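Local coordinates for protein metal-dependent hydrolase (Lactobacillus plantarum, PDB 2F6K) that probably catalyses the metal-dependent decarboxylation of aminocarboxymuconate semialdehyde, as a manganese-binding member of the amidohydrolase superfamily, at residues H7-P12 with S55-H60; P33-Q38 with D266-P271; A75-G80 with L91-S96. All blocks are in the same frame, centred on the assembly; numbering follows the deposited sequence.

Interaction 1: H7-P12 with S55-H60; sequences HTHYLP and SLSSPH. With MN (manganese (II) ion), chain C.
Ser55 N donates to Thr8 O, linking the ends of two neighbouring parallel strands. The carbonyl of the same serine takes a stronger bond: His9 ND1 donates to Ser55 O at 2.9 Å. Ser55 O lies in the plane of the imidazole, while ND1 sits above the serine's carbonyl plane. The same N-H also leans weakly to Ser55 OG, 3.1 Å from His9 ND1; a chi1 of 74° turns the hydroxyl to the histidine. Tyr10 comes edge-on to this peptide, with CE2 3.3 Å from Ser55 C. Leu56 CD1 packs against Pro12 CD at 3.7 Å, and a water joins Leu56 N to Tyr10 OH. That hydroxyl also bonds Ala76 O of helix 66-86. With an alanine in place of Tyr10, Ala76 O would probably lose its hydroxyl mate and a gap would open beside the Ser55-Leu56 peptide. Ser57 CB sits over the His9 ring, 3.5 Å from the centroid. Ser57 OG reaches a manganese-bound water at 2.6 Å. His7 and His9, the His-X-His motif of amidohydrolases, both bind the manganese by NE2. With ND1 of His9 giving its proton to Ser55, NE2 is left to bind the metal, so these contacts probably help set the ring's rotation.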
loop_
_atom_site.group_PDB
_atom_site.type_symbol
_atom_site.label_atom_id
_atom_site.label_comp_id
_atom_site.label_asym_id
_atom_site.label_seq_id
_atom_site.Cartn_x
_atom_site.Cartn_y
_atom_site.Cartn_z
ATOM N N HIS A 7 31.597 0.354 -5.239
ATOM C CA HIS A 7 30.212 0.099 -5.620
ATOM C C HIS A 7 30.233 -0.496 -7.015
ATOM O O HIS A 7 30.113 0.209 -8.011
ATOM C CB HIS A 7 29.390 1.392 -5.595
ATOM C CG HIS A 7 27.917 1.185 -5.792
ATOM N ND1 HIS A 7 26.968 1.938 -5.134
ATOM C CD2 HIS A 7 27.230 0.339 -6.599
ATOM C CE1 HIS A 7 25.762 1.567 -5.526
ATOM N NE2 HIS A 7 25.893 0.599 -6.416
ATOM N N THR A 8 30.406 -1.807 -7.069
ATOM C CA THR A 8 30.459 -2.531 -8.326
ATOM C C THR A 8 29.812 -3.890 -8.031
ATOM O O THR A 8 29.929 -4.404 -6.912
ATOM C CB THR A 8 31.933 -2.637 -8.808
ATOM O OG1 THR A 8 32.005 -3.495 -9.947
ATOM C CG2 THR A 8 32.837 -3.149 -7.691
ATOM N N HIS A 9 29.125 -4.471 -9.013
ATOM C CA HIS A 9 28.411 -5.724 -8.755
ATOM C C HIS A 9 28.738 -6.978 -9.572
ATOM O O HIS A 9 29.387 -6.923 -10.622
ATOM C CB HIS A 9 26.905 -5.476 -8.874
ATOM C CG HIS A 9 26.401 -4.326 -8.057
ATOM N ND1 HIS A 9 26.456 -4.306 -6.681
ATOM C CD2 HIS A 9 25.805 -3.166 -8.425
ATOM C CE1 HIS A 9 25.915 -3.184 -6.236
ATOM N NE2 HIS A 9 25.510 -2.474 -7.274
ATOM N N TYR A 10 28.253 -8.111 -9.066
ATOM C CA TYR A 10 28.423 -9.404 -9.721
ATOM C C TYR A 10 27.090 -10.142 -9.622
ATOM O O TYR A 10 26.274 -9.830 -8.758
ATOM C CB TYR A 10 29.538 -10.221 -9.049
ATOM C CG TYR A 10 29.277 -10.635 -7.612
ATOM C CD1 TYR A 10 29.170 -11.980 -7.262
ATOM C CD2 TYR A 10 29.156 -9.685 -6.603
ATOM C CE1 TYR A 10 28.947 -12.372 -5.940
ATOM C CE2 TYR A 10 28.932 -10.069 -5.278
ATOM C CZ TYR A 10 28.831 -11.411 -4.957
ATOM O OH TYR A 10 28.619 -11.788 -3.651
ATOM N N LEU A 11 26.856 -11.101 -10.513
ATOM C CA LEU A 11 25.602 -11.849 -10.492
ATOM C C LEU A 11 25.795 -13.360 -10.563
ATOM O O LEU A 11 26.054 -13.903 -11.633
ATOM C CB LEU A 11 24.688 -11.408 -11.647
ATOM C CG LEU A 11 24.053 -10.011 -11.576
ATOM C CD1 LEU A 11 25.085 -8.939 -11.890
ATOM C CD2 LEU A 11 22.913 -9.919 -12.567
ATOM N N PRO A 12 25.688 -14.055 -9.414
ATOM C CA PRO A 12 25.843 -15.514 -9.370
ATOM C C PRO A 12 24.780 -16.143 -10.279
ATOM O O PRO A 12 23.681 -15.600 -10.432
ATOM C CB PRO A 12 25.594 -15.843 -7.897
ATOM C CG PRO A 12 26.112 -14.632 -7.189
ATOM C CD PRO A 12 25.557 -13.503 -8.052
ATOM N N SER A 55 29.904 -6.597 -4.622
ATOM C CA SER A 55 28.745 -6.759 -3.758
ATOM C C SER A 55 27.541 -7.153 -4.601
ATOM O O SER A 55 27.478 -6.853 -5.797
ATOM C CB SER A 55 28.429 -5.459 -3.015
ATOM O OG SER A 55 27.855 -4.508 -3.888
ATOM N N LEU A 56 26.589 -7.831 -3.975
ATOM C CA LEU A 56 25.378 -8.257 -4.663
ATOM C C LEU A 56 24.429 -7.060 -4.678
ATOM O O LEU A 56 24.218 -6.412 -3.650
ATOM C CB LEU A 56 24.748 -9.436 -3.917
ATOM C CG LEU A 56 23.620 -10.219 -4.588
ATOM C CD1 LEU A 56 24.158 -10.954 -5.810
ATOM C CD2 LEU A 56 23.037 -11.207 -3.600
ATOM N N SER A 57 23.877 -6.759 -5.850
ATOM C CA SER A 57 22.953 -5.632 -6.007
ATOM C C SER A 57 21.524 -6.028 -5.625
ATOM O O SER A 57 21.285 -7.131 -5.136
ATOM C CB SER A 57 22.977 -5.148 -7.463
ATOM O OG SER A 57 22.120 -4.033 -7.661
ATOM N N SER A 58 20.573 -5.127 -5.841
ATOM C CA SER A 58 19.187 -5.434 -5.532
ATOM C C SER A 58 18.563 -5.924 -6.828
ATOM O O SER A 58 19.102 -5.675 -7.903
ATOM C CB SER A 58 18.449 -4.189 -5.031
ATOM O OG SER A 58 18.294 -3.226 -6.055
ATOM N N PRO A 59 17.411 -6.608 -6.750
ATOM C CA PRO A 59 16.633 -6.947 -5.548
ATOM C C PRO A 59 17.355 -7.901 -4.605
ATOM O O PRO A 59 18.114 -8.758 -5.047
ATOM C CB PRO A 59 15.364 -7.595 -6.118
ATOM C CG PRO A 59 15.316 -7.121 -7.548
ATOM C CD PRO A 59 16.758 -7.146 -7.955
ATOM N N HIS A 60 17.103 -7.747 -3.309
ATOM C CA HIS A 60 17.698 -8.609 -2.292
ATOM C C HIS A 60 17.102 -9.997 -2.527
ATOM O O HIS A 60 16.035 -10.113 -3.130
ATOM C CB HIS A 60 17.332 -8.107 -0.891
ATOM C CG HIS A 60 17.987 -8.875 0.213
ATOM N ND1 HIS A 60 17.272 -9.473 1.230
ATOM C CD2 HIS A 60 19.290 -9.162 0.447
ATOM C CE1 HIS A 60 18.108 -10.100 2.041
ATOM N NE2 HIS A 60 19.338 -9.928 1.588
HETATM MN MN MN C . 24.296 -0.550 -7.237
HETATM O O HOH W 1 24.300 -8.040 -8.432
HETATM O O HOH W 2 27.274 -9.713 -1.509
HETATM O O HOH W 3 22.926 -1.796 -8.611
HETATM O O HOH W 4 22.999 1.035 -7.629
#

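Interaction 2: P33-Q38 with D266-P271; sequences PEWTPQ and DIPYTP. With MN (manganese (II) ion), chain C.
Asp266 OD2 accepts a bond of 2.6 Å from a manganese-bound water and a weak one from His205 NE2. The other carboxylate oxygen, Asp266 OD1, binds the manganese itself at 2.4 Å. His7, His9, His154 and two waters complete six ligands. After Asp266 the chain turns sharply. Thr270 N bonds back to Asp266 O, and the peptide before Pro268 is cis. This turn presents Pro268 and Tyr269 to the loop at 33-35.

Pro33 is the main partner. Its CG stands over the centre of the Tyr269 ring in a CH-pi contact, 3.8 Å from the centroid and 7° off the normal. Pro33 CD lies 3.6 Å from Tyr269 CE1. The tyrosine's CB points away from the loop, but a chi1 of -71°, with CG anti to the carbonyl carbon, brings the ring back under the proline. Pro33 also meets Pro268 at about a right angle, with the two CG atoms 3.9 Å apart. Trp35 adds its pyrrole side: CD1 is 3.9 Å from Pro268 CG. Its NE1 is engaged by Thr40 OG1 of helix 37-46.

The Tyr269 ring also meets the His9 ring, with the two planes almost perpendicular. The Tyr269 carbonyl is held by Trp30 NE1. No hydrogen bond joins the two segments, so cohesion here is apolar. Its chemistry still bears on the metal site: Pro33 packs on a tyrosine that abuts one metal ligand and follows another closely in the chain, which places Tyr269 in the second shell.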
loop_
_atom_site.group_PDB
_atom_site.type_symbol
_atom_site.label_atom_id
_atom_site.label_comp_id
_atom_site.label_asym_id
_atom_site.label_seq_id
_atom_site.Cartn_x
_atom_site.Cartn_y
_atom_site.Cartn_z
ATOM N N PRO A 33 21.330 -7.074 -16.145
ATOM C CA PRO A 33 22.529 -7.067 -16.989
ATOM C C PRO A 33 23.284 -8.394 -17.022
ATOM O O PRO A 33 23.229 -9.168 -16.064
ATOM C CB PRO A 33 23.363 -5.946 -16.374
ATOM C CG PRO A 33 23.062 -6.094 -14.925
ATOM C CD PRO A 33 21.561 -6.314 -14.901
ATOM N N GLU A 34 23.976 -8.657 -18.130
ATOM C CA GLU A 34 24.772 -9.877 -18.259
ATOM C C GLU A 34 26.099 -9.617 -17.553
ATOM O O GLU A 34 26.574 -8.481 -17.511
ATOM C CB GLU A 34 25.029 -10.219 -19.725
ATOM C CG GLU A 34 23.773 -10.429 -20.539
ATOM C CD GLU A 34 24.064 -10.929 -21.939
ATOM O OE1 GLU A 34 25.068 -10.477 -22.538
ATOM O OE2 GLU A 34 23.283 -11.763 -22.446
ATOM N N TRP A 35 26.705 -10.665 -17.005
ATOM C CA TRP A 35 27.949 -10.484 -16.277
ATOM C C TRP A 35 28.782 -11.749 -16.090
ATOM O O TRP A 35 28.249 -12.848 -15.961
ATOM C CB TRP A 35 27.635 -9.898 -14.896
ATOM C CG TRP A 35 28.836 -9.697 -14.040
ATOM C CD1 TRP A 35 29.595 -8.565 -13.942
ATOM C CD2 TRP A 35 29.459 -10.672 -13.195
ATOM N NE1 TRP A 35 30.655 -8.775 -13.091
ATOM C CE2 TRP A 35 30.598 -10.060 -12.619
ATOM C CE3 TRP A 35 29.170 -12.005 -12.872
ATOM C CZ2 TRP A 35 31.447 -10.739 -11.734
ATOM C CZ3 TRP A 35 30.016 -12.682 -11.993
ATOM C CH2 TRP A 35 31.141 -12.044 -11.436
ATOM N N THR A 36 30.099 -11.568 -16.082
ATOM C CA THR A 36 31.060 -12.642 -15.848
ATOM C C THR A 36 32.191 -11.906 -15.157
ATOM O O THR A 36 32.245 -10.685 -15.202
ATOM C CB THR A 36 31.631 -13.275 -17.152
ATOM O OG1 THR A 36 32.462 -12.321 -17.832
ATOM C CG2 THR A 36 30.508 -13.747 -18.066
ATOM N N PRO A 37 33.100 -12.629 -14.496
ATOM C CA PRO A 37 34.209 -11.925 -13.823
ATOM C C PRO A 37 35.089 -11.133 -14.807
ATOM O O PRO A 37 35.639 -10.074 -14.473
ATOM C CB PRO A 37 34.974 -13.057 -13.156
ATOM C CG PRO A 37 33.876 -14.056 -12.842
ATOM C CD PRO A 37 33.021 -14.044 -14.085
ATOM N N GLN A 38 35.222 -11.659 -16.019
ATOM C CA GLN A 38 36.023 -10.977 -17.037
ATOM C C GLN A 38 35.524 -9.586 -17.462
ATOM O O GLN A 38 36.322 -8.717 -17.853
ATOM C CB GLN A 38 36.147 -11.836 -18.287
ATOM C CG GLN A 38 36.944 -13.094 -18.095
ATOM C CD GLN A 38 38.323 -12.866 -17.475
ATOM O OE1 GLN A 38 39.060 -11.944 -17.835
ATOM N NE2 GLN A 38 38.679 -13.735 -16.548
ATOM N N ASP A 266 29.212 1.395 -10.164
ATOM C CA ASP A 266 27.895 0.771 -10.256
ATOM C C ASP A 266 27.696 -0.118 -11.474
ATOM O O ASP A 266 26.566 -0.291 -11.927
ATOM C CB ASP A 266 26.785 1.825 -10.230
ATOM C CG ASP A 266 25.525 1.326 -9.547
ATOM O OD1 ASP A 266 25.446 0.119 -9.232
ATOM O OD2 ASP A 266 24.614 2.144 -9.319
ATOM N N ILE A 267 28.780 -0.674 -12.013
ATOM C CA ILE A 267 28.668 -1.571 -13.158
ATOM C C ILE A 267 28.251 -2.917 -12.570
ATOM O O ILE A 267 28.550 -3.204 -11.412
ATOM C CB ILE A 267 30.017 -1.769 -13.888
ATOM C CG1 ILE A 267 31.044 -2.369 -12.921
ATOM C CG2 ILE A 267 30.509 -0.455 -14.459
ATOM C CD1 ILE A 267 32.311 -2.877 -13.593
ATOM N N PRO A 268 27.583 -3.773 -13.365
ATOM C CA PRO A 268 27.218 -3.521 -14.757
ATOM C C PRO A 268 25.793 -2.997 -14.925
ATOM O O PRO A 268 25.286 -2.915 -16.044
ATOM C CB PRO A 268 27.416 -4.886 -15.398
ATOM C CG PRO A 268 26.889 -5.793 -14.341
ATOM C CD PRO A 268 27.458 -5.209 -13.052
ATOM N N TYR A 269 25.146 -2.637 -13.821
ATOM C CA TYR A 269 23.782 -2.130 -13.899
ATOM C C TYR A 269 23.771 -0.814 -14.651
ATOM O O TYR A 269 22.852 -0.543 -15.424
ATOM C CB TYR A 269 23.183 -2.011 -12.503
ATOM C CG TYR A 269 22.916 -3.377 -11.916
ATOM C CD1 TYR A 269 21.646 -3.958 -11.989
ATOM C CD2 TYR A 269 23.957 -4.128 -11.349
ATOM C CE1 TYR A 269 21.421 -5.258 -11.514
ATOM C CE2 TYR A 269 23.743 -5.417 -10.874
ATOM C CZ TYR A 269 22.478 -5.976 -10.961
ATOM O OH TYR A 269 22.287 -7.253 -10.503
ATOM N N THR A 270 24.786 0.009 -14.419
ATOM C CA THR A 270 24.919 1.249 -15.164
ATOM C C THR A 270 25.769 0.763 -16.344
ATOM O O THR A 270 26.809 0.130 -16.135
ATOM C CB THR A 270 25.716 2.320 -14.393
ATOM O OG1 THR A 270 24.970 2.752 -13.249
ATOM C CG2 THR A 270 26.013 3.521 -15.301
ATOM N N PRO A 271 25.325 1.018 -17.589
ATOM C CA PRO A 271 26.081 0.583 -18.771
ATOM C C PRO A 271 27.553 0.950 -18.633
ATOM O O PRO A 271 27.887 2.045 -18.177
ATOM C CB PRO A 271 25.412 1.347 -19.911
ATOM C CG PRO A 271 24.003 1.460 -19.460
ATOM C CD PRO A 271 24.139 1.800 -17.982
HETATM MN MN MN C . 24.296 -0.550 -7.237
HETATM O O HOH W 4 22.999 1.035 -7.629
HETATM O O HOH W 3 22.926 -1.796 -8.611
#

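Interaction 3: A75-G80 with L91-S96; sequences AANDDG and LGYLAS
The Asn77 amide reaches from the helix to the backbone of Ser96 and makes two bonds to that one residue. Ser96 N donates to Asn77 OD1 at 2.9 Å, in the carbonyl plane and on a lone pair. Asn77 ND2 returns a bond to Ser96 O at 3.2 Å, almost straight at 174°. Ser96 O lies in the plane of the amide, although the donor is tilted slightly from the serine's own carbonyl plane. The pair of bonds keeps the amide from flipping. The side chain starts beside the backbone N (chi1 -69°), which carries the amide off the helix and over to the strand. Ala95 CB packs against it, 3.4 Å from Asn77 OD1.

These segments belong to a beta-alpha-beta unit of the TIM barrel. Helix 66-86 follows strand 49-55 and leads into strand 91-95. The helix segment runs nearly antiparallel to the strand, at 159°, with the axes 8.4 Å apart.

Tyr93 meets the helix with the face of its ring. Gly80 lies over that face, its CA 4.0 Å from the centroid, with its carbonyl carbon offset toward the rim. Gly80 O is 3.4 Å from Tyr93 CD1. A beta carbon on Gly80 would run into Tyr93 CD2, so the bare backbone allows this closeness. Farther along the ring, Tyr93 CE2 approaches Asn77 O at 3.6 Å. The hydroxyl of Tyr93 is bonded to Asp116 O, beyond helix 102-114.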
loop_
_atom_site.group_PDB
_atom_site.type_symbol
_atom_site.label_atom_id
_atom_site.label_comp_id
_atom_site.label_asym_id
_atom_site.label_seq_id
_atom_site.Cartn_x
_atom_site.Cartn_y
_atom_site.Cartn_z
ATOM N N ALA A 75 25.428 -19.024 -1.743
ATOM C CA ALA A 75 25.993 -19.183 -3.083
ATOM C C ALA A 75 26.665 -17.888 -3.534
ATOM O O ALA A 75 27.673 -17.911 -4.237
ATOM C CB ALA A 75 24.905 -19.582 -4.076
ATOM N N ALA A 76 26.103 -16.757 -3.116
ATOM C CA ALA A 76 26.642 -15.453 -3.485
ATOM C C ALA A 76 27.931 -15.167 -2.726
ATOM O O ALA A 76 28.884 -14.603 -3.272
ATOM C CB ALA A 76 25.614 -14.360 -3.207
ATOM N N ASN A 77 27.968 -15.547 -1.457
ATOM C CA ASN A 77 29.175 -15.317 -0.685
ATOM C C ASN A 77 30.297 -16.266 -1.087
ATOM O O ASN A 77 31.462 -15.897 -1.025
ATOM C CB ASN A 77 28.882 -15.423 0.796
ATOM C CG ASN A 77 28.035 -14.283 1.282
ATOM O OD1 ASN A 77 27.977 -13.226 0.654
ATOM N ND2 ASN A 77 27.380 -14.478 2.411
ATOM N N ASP A 78 29.955 -17.483 -1.499
ATOM C CA ASP A 78 30.983 -18.419 -1.943
ATOM C C ASP A 78 31.630 -17.865 -3.224
ATOM O O ASP A 78 32.848 -17.925 -3.395
ATOM C CB ASP A 78 30.384 -19.807 -2.211
ATOM C CG ASP A 78 29.909 -20.493 -0.940
ATOM O OD1 ASP A 78 30.595 -20.335 0.093
ATOM O OD2 ASP A 78 28.867 -21.194 -0.971
ATOM N N ASP A 79 30.804 -17.318 -4.114
ATOM C CA ASP A 79 31.287 -16.737 -5.363
ATOM C C ASP A 79 32.200 -15.552 -5.055
ATOM O O ASP A 79 33.278 -15.412 -5.634
ATOM C CB ASP A 79 30.109 -16.265 -6.221
ATOM C CG ASP A 79 29.471 -17.387 -7.020
ATOM O OD1 ASP A 79 29.510 -18.555 -6.572
ATOM O OD2 ASP A 79 28.913 -17.090 -8.099
ATOM N N GLY A 80 31.762 -14.697 -4.138
ATOM C CA GLY A 80 32.567 -13.547 -3.776
ATOM C C GLY A 80 33.908 -13.979 -3.210
ATOM O O GLY A 80 34.954 -13.424 -3.562
ATOM N N LEU A 91 40.136 -8.273 -7.055
ATOM C CA LEU A 91 38.808 -8.385 -6.471
ATOM C C LEU A 91 38.659 -8.772 -5.008
ATOM O O LEU A 91 39.308 -9.692 -4.513
ATOM C CB LEU A 91 37.993 -9.373 -7.295
ATOM C CG LEU A 91 37.984 -9.175 -8.806
ATOM C CD1 LEU A 91 37.204 -10.304 -9.456
ATOM C CD2 LEU A 91 37.366 -7.833 -9.135
ATOM N N GLY A 92 37.757 -8.064 -4.341
ATOM C CA GLY A 92 37.426 -8.329 -2.955
ATOM C C GLY A 92 35.904 -8.393 -2.934
ATOM O O GLY A 92 35.259 -8.254 -3.980
ATOM N N TYR A 93 35.303 -8.603 -1.769
ATOM C CA TYR A 93 33.855 -8.658 -1.732
ATOM C C TYR A 93 33.246 -8.381 -0.377
ATOM O O TYR A 93 33.889 -8.551 0.666
ATOM C CB TYR A 93 33.354 -10.022 -2.209
ATOM C CG TYR A 93 33.401 -11.111 -1.155
ATOM C CD1 TYR A 93 34.620 -11.634 -0.705
ATOM C CD2 TYR A 93 32.223 -11.636 -0.620
ATOM C CE1 TYR A 93 34.661 -12.663 0.249
ATOM C CE2 TYR A 93 32.252 -12.658 0.329
ATOM C CZ TYR A 93 33.471 -13.169 0.757
ATOM O OH TYR A 93 33.491 -14.196 1.677
ATOM N N LEU A 94 31.989 -7.948 -0.427
ATOM C CA LEU A 94 31.181 -7.681 0.748
ATOM C C LEU A 94 30.145 -8.808 0.770
ATOM O O LEU A 94 29.511 -9.105 -0.245
ATOM C CB LEU A 94 30.476 -6.332 0.617
ATOM C CG LEU A 94 31.364 -5.092 0.667
ATOM C CD1 LEU A 94 30.503 -3.858 0.433
ATOM C CD2 LEU A 94 32.077 -5.021 2.017
ATOM N N ALA A 95 29.973 -9.439 1.921
ATOM C CA ALA A 95 29.025 -10.532 2.028
ATOM C C ALA A 95 27.575 -10.066 2.153
ATOM O O ALA A 95 27.296 -9.013 2.738
ATOM C CB ALA A 95 29.384 -11.403 3.212
ATOM N N SER A 96 26.653 -10.851 1.600
ATOM C CA SER A 96 25.232 -10.542 1.702
ATOM C C SER A 96 24.733 -11.260 2.957
ATOM O O SER A 96 25.386 -12.185 3.440
ATOM C CB SER A 96 24.468 -11.041 0.470
ATOM O OG SER A 96 24.784 -10.265 -0.670
#

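How the interactions relate
The chain lays down 7-12 at the end of its first barrel strand. It then passes through 33-38 and helix 37-46 before 55-60, after the second strand, closes interaction 1. Interaction 3 follows in series. It closes a short loop between helix 66-86 and the third strand. Most of the barrel comes next, and 266-271 then returns to 33-38 to close interaction 2. Interaction 2 therefore crosses interaction 1 and encloses interaction 3. Segments 7-12 and 266-271 also bond by backbone, His7 O to Asp266 N and His9 N to Ile267 O, joining the chain's late part to its first strand. Interactions 1 and 2 share the manganese and two waters.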